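Local structure of Cgl0159-like domain-containing protein (3FOK) at residues K30-R35 with G141-K146; E227-V232 with E259-L264. The protein is of unknown function, but its family belongs to the TIM-barrel clan, in keeping with the alpha/beta barrel of its chain. All coordinates share one frame; numbering follows the deposited sequence.

Contact 1: residues K30-R35 with G141-K146; sequences KQRRKR and GVDFAK
Gly141 leaves helix 134-140 with a positive phi (97°) that a residue without a side chain adopts easily, and its carbonyl oxygen faces the irregular segment 30-35, where Arg32 meets it; beyond it the chain enters strand 144-151. Arg32 carries the contact through a single nitrogen. Its NH2 donates to Gly141 O at 2.9 Å and to Asp143 OD1 at 3.1 Å, the second bond being also a salt bridge. Its side chain starts out extended, CG anti to the backbone N, and then bends at chi3 (83°), which brings the guanidinium edge round to both acceptors. Gly141 O lies practically in the guanidinium plane, yet the nitrogen stands above the plane of the carbonyl and the bond is distinctly bent. The bond to Asp143 is straighter and meets OD1 on the syn side, but tilted out of both planes; with the carboxylate almost perpendicular to the guanidinium (85°), it is a one-oxygen bridge. OD1 has a second donor in Val109 N, at the start of strand 108-112. Lys34 flanks the group: its CG lies 4.1 Å above one guanidinium face, towards the rim, and its NZ makes a weak 3.2 Å bond back to Arg32 O. On the other arm of the guanidinium, NH1 donates to Leu104 O and Lys107 O. Arginine suits this buried place because its flat end carries several N-H donors pointing in different directions, and aspartate because one oxygen can take both a charged and a backbone donor. The chemistry implies a guanidinium fixed in rotation, its charge probably offset in part by Asp143, while three backbone carbonyls accept its N-H groups; it ties the segment before strand 44-48 to the N-terminal ends of strands 108-112 and 144-151.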
ATOM      1  N   LYS A  30     -11.993 -23.943 -21.566  1.00 34.67           N
ATOM      2  CA  LYS A  30     -13.351 -24.041 -21.052  1.00 35.01           C
ATOM      3  C   LYS A  30     -14.171 -25.195 -21.632  1.00 34.57           C
ATOM      4  O   LYS A  30     -15.142 -25.638 -21.016  1.00 34.63           O
ATOM      5  CB  LYS A  30     -14.069 -22.704 -21.258  1.00 35.92           C
ATOM      6  CG  LYS A  30     -13.383 -21.557 -20.519  1.00 40.30           C
ATOM      7  CD  LYS A  30     -14.095 -20.222 -20.709  1.00 42.14           C
ATOM      8  CE  LYS A  30     -13.404 -19.126 -19.900  1.00 43.31           C
ATOM      9  NZ  LYS A  30     -14.099 -17.812 -20.011  1.00 42.64           N
ATOM     10  N   GLN A  31     -13.782 -25.686 -22.805  1.00 32.18           N
ATOM     11  CA  GLN A  31     -14.488 -26.802 -23.430  1.00 32.27           C
ATOM     12  C   GLN A  31     -13.975 -28.115 -22.854  1.00 31.56           C
ATOM     13  O   GLN A  31     -14.431 -29.199 -23.206  1.00 31.95           O
ATOM     14  CB  GLN A  31     -14.282 -26.769 -24.943  1.00 33.45           C
ATOM     15  CG  GLN A  31     -15.175 -25.765 -25.641  1.00 35.91           C
ATOM     16  CD  GLN A  31     -14.762 -25.512 -27.074  1.00 37.64           C
ATOM     17  OE1 GLN A  31     -14.197 -26.387 -27.736  1.00 38.23           O
ATOM     18  NE2 GLN A  31     -15.057 -24.313 -27.569  1.00 38.57           N
ATOM     19  N   ARG A  32     -13.016 -27.981 -21.951  1.00 31.18           N
ATOM     20  CA  ARG A  32     -12.375 -29.089 -21.261  1.00 30.87           C
ATOM     21  C   ARG A  32     -13.379 -29.929 -20.471  1.00 31.72           C
ATOM     22  O   ARG A  32     -14.259 -29.391 -19.802  1.00 31.65           O
ATOM     23  CB  ARG A  32     -11.319 -28.502 -20.320  1.00 29.50           C
ATOM     24  CG  ARG A  32     -10.534 -29.473 -19.480  1.00 27.59           C
ATOM     25  CD  ARG A  32      -9.469 -28.703 -18.706  1.00 25.91           C
ATOM     26  NE  ARG A  32      -9.969 -28.102 -17.474  1.00 20.95           N
ATOM     27  CZ  ARG A  32     -10.011 -28.741 -16.310  1.00 20.48           C
ATOM     28  NH1 ARG A  32      -9.579 -29.991 -16.231  1.00 18.83           N
ATOM     29  NH2 ARG A  32     -10.476 -28.137 -15.227  1.00 19.19           N
ATOM     30  N   ARG A  33     -13.246 -31.249 -20.557  1.00 32.15           N
ATOM     31  CA  ARG A  33     -14.125 -32.157 -19.829  1.00 33.78           C
ATOM     32  C   ARG A  33     -13.684 -32.170 -18.376  1.00 33.96           C
ATOM     33  O   ARG A  33     -12.546 -32.534 -18.072  1.00 34.14           O
ATOM     34  CB  ARG A  33     -14.020 -33.569 -20.397  1.00 36.87           C
ATOM     35  CG  ARG A  33     -14.598 -33.724 -21.786  1.00 41.63           C
ATOM     36  CD  ARG A  33     -15.929 -34.456 -21.738  1.00 44.97           C
ATOM     37  NE  ARG A  33     -15.815 -35.740 -21.046  1.00 47.87           N
ATOM     38  CZ  ARG A  33     -14.896 -36.663 -21.321  1.00 48.35           C
ATOM     39  NH1 ARG A  33     -13.995 -36.453 -22.276  1.00 47.16           N
ATOM     40  NH2 ARG A  33     -14.877 -37.803 -20.643  1.00 48.61           N
ATOM     41  N   LYS A  34     -14.579 -31.781 -17.475  1.00 32.93           N
ATOM     42  CA  LYS A  34     -14.243 -31.746 -16.061  1.00 32.57           C
ATOM     43  C   LYS A  34     -14.642 -33.016 -15.323  1.00 31.27           C
ATOM     44  O   LYS A  34     -15.451 -33.803 -15.814  1.00 31.16           O
ATOM     45  CB  LYS A  34     -14.890 -30.526 -15.411  1.00 32.67           C
ATOM     46  CG  LYS A  34     -14.368 -29.220 -15.982  1.00 35.55           C
ATOM     47  CD  LYS A  34     -15.199 -28.030 -15.553  1.00 38.15           C
ATOM     48  CE  LYS A  34     -14.761 -26.785 -16.305  1.00 40.28           C
ATOM     49  NZ  LYS A  34     -14.787 -27.005 -17.782  1.00 42.22           N
ATOM     50  N   ARG A  35     -14.054 -33.214 -14.148  1.00 29.78           N
ATOM     51  CA  ARG A  35     -14.332 -34.385 -13.331  1.00 29.29           C
ATOM     52  C   ARG A  35     -14.437 -33.998 -11.866  1.00 30.84           C
ATOM     53  O   ARG A  35     -14.094 -32.880 -11.482  1.00 30.44           O
ATOM     54  CB  ARG A  35     -13.222 -35.425 -13.487  1.00 26.43           C
ATOM     55  CG  ARG A  35     -11.822 -34.865 -13.309  1.00 24.15           C
ATOM     56  CD  ARG A  35     -10.826 -35.943 -12.920  1.00 22.38           C
ATOM     57  NE  ARG A  35     -10.911 -36.273 -11.500  1.00 20.57           N
ATOM     58  CZ  ARG A  35     -10.159 -37.190 -10.895  1.00 19.84           C
ATOM     59  NH1 ARG A  35      -9.262 -37.882 -11.584  1.00 17.72           N
ATOM     60  NH2 ARG A  35     -10.292 -37.404  -9.593  1.00 18.32           N
ATOM     61  N   GLY A 141     -11.724 -22.371 -14.729  1.00 21.92           N
ATOM     62  CA  GLY A 141     -12.192 -23.685 -14.350  1.00 20.58           C
ATOM     63  C   GLY A 141     -11.127 -24.569 -13.734  1.00 21.07           C
ATOM     64  O   GLY A 141     -11.289 -25.789 -13.715  1.00 21.54           O
ATOM     65  N   VAL A 142     -10.032 -23.992 -13.242  1.00 20.26           N
ATOM     66  CA  VAL A 142      -9.019 -24.837 -12.623  1.00 19.07           C
ATOM     67  C   VAL A 142      -9.709 -25.367 -11.369  1.00 19.20           C
ATOM     68  O   VAL A 142     -10.546 -24.690 -10.775  1.00 19.37           O
ATOM     69  CB  VAL A 142      -7.734 -24.062 -12.232  1.00 18.67           C
ATOM     70  CG1 VAL A 142      -7.338 -23.102 -13.342  1.00 15.50           C
ATOM     71  CG2 VAL A 142      -7.937 -23.361 -10.924  1.00 16.92           C
ATOM     72  N   ASP A 143      -9.347 -26.573 -10.961  1.00 19.50           N
ATOM     73  CA  ASP A 143      -9.986 -27.212  -9.820  1.00 20.43           C
ATOM     74  C   ASP A 143      -9.358 -27.012  -8.453  1.00 20.61           C
ATOM     75  O   ASP A 143     -10.024 -27.188  -7.432  1.00 22.67           O
ATOM     76  CB  ASP A 143     -10.067 -28.723 -10.068  1.00 21.13           C
ATOM     77  CG  ASP A 143     -10.455 -29.067 -11.495  1.00 22.35           C
ATOM     78  OD1 ASP A 143      -9.578 -29.025 -12.391  1.00 20.61           O
ATOM     79  OD2 ASP A 143     -11.646 -29.374 -11.722  1.00 24.96           O
ATOM     80  N   PHE A 144      -8.091 -26.626  -8.429  1.00 19.97           N
ATOM     81  CA  PHE A 144      -7.365 -26.516  -7.173  1.00 18.82           C
ATOM     82  C   PHE A 144      -6.363 -25.362  -7.191  1.00 18.47           C
ATOM     83  O   PHE A 144      -5.796 -25.048  -8.240  1.00 17.53           O
ATOM     84  CB  PHE A 144      -6.601 -27.824  -7.003  1.00 20.94           C
ATOM     85  CG  PHE A 144      -6.703 -28.448  -5.648  1.00 22.75           C
ATOM     86  CD1 PHE A 144      -6.281 -27.770  -4.510  1.00 21.87           C
ATOM     87  CD2 PHE A 144      -7.119 -29.772  -5.529  1.00 22.95           C
ATOM     88  CE1 PHE A 144      -6.262 -28.409  -3.271  1.00 23.02           C
ATOM     89  CE2 PHE A 144      -7.103 -30.418  -4.300  1.00 22.56           C
ATOM     90  CZ  PHE A 144      -6.672 -29.736  -3.169  1.00 22.46           C
ATOM     91  N   ALA A 145      -6.132 -24.751  -6.033  1.00 16.39           N
ATOM     92  CA  ALA A 145      -5.164 -23.666  -5.922  1.00 16.27           C
ATOM     93  C   ALA A 145      -4.022 -24.156  -5.032  1.00 17.14           C
ATOM     94  O   ALA A 145      -4.245 -24.972  -4.134  1.00 16.08           O
ATOM     95  CB  ALA A 145      -5.817 -22.434  -5.308  1.00 15.13           C
ATOM     96  N   LYS A 146      -2.803 -23.681  -5.280  1.00 17.01           N
ATOM     97  CA  LYS A 146      -1.668 -24.095  -4.463  1.00 16.60           C
ATOM     98  C   LYS A 146      -0.751 -22.919  -4.152  1.00 18.51           C
ATOM     99  O   LYS A 146      -0.546 -22.029  -4.986  1.00 17.89           O
ATOM    100  CB  LYS A 146      -0.898 -25.228  -5.158  1.00 17.21           C
ATOM    101  CG  LYS A 146       0.476 -24.869  -5.703  1.00 19.87           C
ATOM    102  CD  LYS A 146       1.585 -25.050  -4.679  1.00 19.93           C
ATOM    103  CE  LYS A 146       2.936 -24.751  -5.321  1.00 21.16           C
ATOM    104  NZ  LYS A 146       4.096 -25.126  -4.479  1.00 20.98           N
TER

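Contact 2: residues E227-V232 with E259-L264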
ATOM      1  N   GLU A 227      10.903 -37.770   8.892  1.00 35.39           N
ATOM      2  CA  GLU A 227      11.093 -38.704   9.991  1.00 37.29           C
ATOM      3  C   GLU A 227       9.883 -38.629  10.927  1.00 37.49           C
ATOM      4  O   GLU A 227       9.341 -37.548  11.142  1.00 37.34           O
ATOM      5  CB  GLU A 227      12.359 -38.331  10.768  1.00 39.93           C
ATOM      6  CG  GLU A 227      13.051 -39.513  11.404  1.00 44.80           C
ATOM      7  CD  GLU A 227      13.831 -40.319  10.386  1.00 47.74           C
ATOM      8  OE1 GLU A 227      14.885 -39.829   9.927  1.00 49.15           O
ATOM      9  OE2 GLU A 227      13.389 -41.435  10.040  1.00 49.54           O
ATOM     10  N   GLU A 228       9.456 -39.776  11.464  1.00 38.70           N
ATOM     11  CA  GLU A 228       8.317 -39.836  12.401  1.00 39.70           C
ATOM     12  C   GLU A 228       6.981 -39.193  11.895  1.00 40.82           C
ATOM     13  O   GLU A 228       6.377 -38.416  12.638  1.00 39.94           O
ATOM     14  CB  GLU A 228       8.737 -39.143  13.711  1.00 40.28           C
ATOM     15  CG  GLU A 228       9.438 -40.030  14.725  1.00 41.69           C
ATOM     16  CD  GLU A 228       9.717 -39.306  16.030  1.00 44.25           C
ATOM     17  OE1 GLU A 228      10.658 -38.482  16.065  1.00 44.44           O
ATOM     18  OE2 GLU A 228       8.985 -39.551  17.016  1.00 44.54           O
HETATM   19  N   MSE A 229       6.530 -39.594  10.690  1.00 41.85           N
HETATM   20  CA  MSE A 229       5.362 -39.079   9.934  1.00 44.04           C
HETATM   21  C   MSE A 229       3.946 -39.304  10.402  1.00 44.93           C
HETATM   22  O   MSE A 229       2.971 -38.882   9.732  1.00 47.59           O
HETATM   23  CB  MSE A 229       5.368 -39.655   8.533  1.00 46.27           C
HETATM   24  CG  MSE A 229       6.124 -38.817   7.500  1.00 50.52           C
HETATM   25 SE   MSE A 229       5.369 -37.082   7.230  1.00 56.09          SE
HETATM   26  CE  MSE A 229       4.222 -37.473   5.731  1.00 54.26           C
ATOM     27  N   GLU A 230       3.790 -39.969  11.530  1.00 44.79           N
ATOM     28  CA  GLU A 230       2.456 -40.344  11.975  1.00 44.88           C
ATOM     29  C   GLU A 230       2.184 -39.436  13.139  1.00 42.10           C
ATOM     30  O   GLU A 230       1.055 -39.231  13.585  1.00 42.22           O
ATOM     31  CB  GLU A 230       2.592 -41.790  12.300  1.00 47.34           C
ATOM     32  CG  GLU A 230       1.503 -42.615  12.939  1.00 52.88           C
ATOM     33  CD  GLU A 230       2.130 -43.949  13.227  1.00 55.83           C
ATOM     34  OE1 GLU A 230       2.827 -44.498  12.330  1.00 56.95           O
ATOM     35  OE2 GLU A 230       1.990 -44.423  14.361  1.00 57.05           O
ATOM     36  N   ARG A 231       3.274 -38.765  13.462  1.00 39.23           N
ATOM     37  CA  ARG A 231       3.342 -37.805  14.510  1.00 36.46           C
ATOM     38  C   ARG A 231       3.163 -36.439  13.851  1.00 35.02           C
ATOM     39  O   ARG A 231       2.626 -35.520  14.461  1.00 34.44           O
ATOM     40  CB  ARG A 231       4.695 -37.931  15.157  1.00 36.76           C
ATOM     41  CG  ARG A 231       4.864 -37.067  16.357  1.00 36.77           C
ATOM     42  CD  ARG A 231       6.213 -37.306  16.988  1.00 38.07           C
ATOM     43  NE  ARG A 231       6.682 -36.112  17.676  1.00 38.36           N
ATOM     44  CZ  ARG A 231       7.912 -35.632  17.566  1.00 37.79           C
ATOM     45  NH1 ARG A 231       8.801 -36.247  16.801  1.00 37.46           N
ATOM     46  NH2 ARG A 231       8.250 -34.527  18.208  1.00 39.93           N
ATOM     47  N   VAL A 232       3.621 -36.312  12.607  1.00 33.13           N
ATOM     48  CA  VAL A 232       3.469 -35.072  11.873  1.00 32.06           C
ATOM     49  C   VAL A 232       1.997 -34.997  11.509  1.00 32.03           C
ATOM     50  O   VAL A 232       1.393 -33.930  11.547  1.00 31.99           O
ATOM     51  CB  VAL A 232       4.301 -35.074  10.573  1.00 31.62           C
ATOM     52  CG1 VAL A 232       3.944 -33.856   9.735  1.00 30.40           C
ATOM     53  CG2 VAL A 232       5.786 -35.077  10.895  1.00 29.79           C
ATOM     54  N   GLU A 259       4.939 -44.936   0.454  1.00 34.03           N
ATOM     55  CA  GLU A 259       4.008 -46.028   0.689  1.00 34.91           C
ATOM     56  C   GLU A 259       3.579 -46.082   2.153  1.00 34.26           C
ATOM     57  O   GLU A 259       2.404 -46.287   2.453  1.00 33.41           O
ATOM     58  CB  GLU A 259       4.649 -47.354   0.269  1.00 37.67           C
ATOM     59  CG  GLU A 259       3.741 -48.565   0.400  1.00 41.04           C
ATOM     60  CD  GLU A 259       4.349 -49.814  -0.215  1.00 44.07           C
ATOM     61  OE1 GLU A 259       5.505 -50.148   0.126  1.00 45.15           O
ATOM     62  OE2 GLU A 259       3.669 -50.466  -1.038  1.00 45.36           O
ATOM     63  N   HIS A 260       4.529 -45.893   3.064  1.00 33.51           N
ATOM     64  CA  HIS A 260       4.210 -45.912   4.488  1.00 32.34           C
ATOM     65  C   HIS A 260       3.361 -44.713   4.891  1.00 31.32           C
ATOM     66  O   HIS A 260       2.302 -44.865   5.497  1.00 31.93           O
ATOM     67  CB  HIS A 260       5.476 -45.910   5.343  1.00 33.60           C
ATOM     68  CG  HIS A 260       5.211 -45.617   6.788  1.00 35.06           C
ATOM     69  ND1 HIS A 260       4.482 -46.465   7.596  1.00 35.08           N
ATOM     70  CD2 HIS A 260       5.510 -44.539   7.549  1.00 35.66           C
ATOM     71  CE1 HIS A 260       4.340 -45.918   8.790  1.00 35.81           C
ATOM     72  NE2 HIS A 260       4.953 -44.749   8.788  1.00 37.03           N
ATOM     73  N   ALA A 261       3.840 -43.520   4.560  1.00 29.52           N
ATOM     74  CA  ALA A 261       3.134 -42.288   4.892  1.00 29.08           C
ATOM     75  C   ALA A 261       1.731 -42.280   4.296  1.00 27.83           C
ATOM     76  O   ALA A 261       0.789 -41.761   4.895  1.00 25.52           O
ATOM     77  CB  ALA A 261       3.925 -41.084   4.383  1.00 28.79           C
ATOM     78  N   LEU A 262       1.607 -42.867   3.113  1.00 27.66           N
ATOM     79  CA  LEU A 262       0.336 -42.940   2.405  1.00 28.26           C
ATOM     80  C   LEU A 262      -0.753 -43.661   3.208  1.00 27.91           C
ATOM     81  O   LEU A 262      -1.941 -43.533   2.904  1.00 27.56           O
ATOM     82  CB  LEU A 262       0.549 -43.646   1.061  1.00 27.50           C
ATOM     83  CG  LEU A 262       0.180 -42.923  -0.240  1.00 29.49           C
ATOM     84  CD1 LEU A 262       0.403 -41.426  -0.119  1.00 29.29           C
ATOM     85  CD2 LEU A 262       1.017 -43.502  -1.372  1.00 28.75           C
ATOM     86  N   THR A 263      -0.351 -44.409   4.234  1.00 26.23           N
ATOM     87  CA  THR A 263      -1.310 -45.144   5.058  1.00 25.92           C
ATOM     88  C   THR A 263      -1.778 -44.339   6.270  1.00 25.88           C
ATOM     89  O   THR A 263      -2.750 -44.711   6.930  1.00 26.02           O
ATOM     90  CB  THR A 263      -0.712 -46.469   5.588  1.00 25.46           C
ATOM     91  OG1 THR A 263       0.301 -46.183   6.561  1.00 24.04           O
ATOM     92  CG2 THR A 263      -0.107 -47.279   4.453  1.00 24.03           C
ATOM     93  N   LEU A 264      -1.083 -43.243   6.560  1.00 25.01           N
ATOM     94  CA  LEU A 264      -1.412 -42.403   7.707  1.00 24.28           C
ATOM     95  C   LEU A 264      -2.754 -41.680   7.607  1.00 23.17           C
ATOM     96  O   LEU A 264      -3.227 -41.362   6.516  1.00 22.37           O
ATOM     97  CB  LEU A 264      -0.285 -41.400   7.940  1.00 25.23           C
ATOM     98  CG  LEU A 264       0.934 -41.932   8.704  1.00 27.29           C
ATOM     99  CD1 LEU A 264       1.106 -43.428   8.503  1.00 27.66           C
ATOM    100  CD2 LEU A 264       2.164 -41.186   8.235  1.00 26.95           C
TER
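The imidazole of His260 meets Glu230 at its edge: OE1 lies near the ring plane, 4.1 Å from His260 CE1 and equally far from NE2. The carboxylate plane is turned 55° from the ring and the two side chains cross at about a right angle. At this separation they are not hydrogen-bonded, though the pair would be favourable were the histidine protonated. Glu230 reaches there with its CG anti to the backbone N (chi1 174°) and the chain beyond extended; this reach takes the carboxylate to the exposed margin, a suitable place for a charged group.

Beneath this polar margin the contact is apolar. Met229, present as selenomethionine, bends at chi2 and chi3, and its terminal CE comes to 3.9 Å from Ala261 CB. A side chain as small as alanine's is consistent with the close approach of the weakly bonded helix 229-232 to segment 259-264, with Met229 CA 6.4 Å from Ala261 CA. Both residues also touch Leu242 of strand 240-243. Leu264 completes the patch, its CG 4.0 Å from Glu230 CB, although the exact placing of its CD2 is doubtful.

A type I turn from Ala261 to Leu264, closed by Leu264 N to Ala261 O at 2.9 Å, delivers that leucine. His260 O receives both Thr263 N and, in the carbonyl plane, Thr263 OG1 (2.6 Å), a use for threonine's short hydroxyl.

Buried hydrocarbon therefore supplies the attraction here, with the polar groups kept to the rim and the N-H groups of Thr263 and Leu264 bonded within their own segment.

Overall arrangement
The two contacts lie well apart, their centres 30 Å and their nearest atoms about 14 Å from each other, and they follow one another along the chain: contact 1 closes before contact 2 opens. What they share is the curled sheet of the barrel. Contact 1 fastens the segment between helix 23-30 and strand 44-48 beside the beginnings of neighbouring strands 108-112 and 144-151. Contact 2 joins helices 229-232 and 252-261 of the outer layer over strand 240-243, which lies between them in the sequence. Contact 1 relies on charge and hydrogen bonds to hold the loop that leads into strand 44-48, contact 2 on apolar packing between two helices that follow each other in the chain.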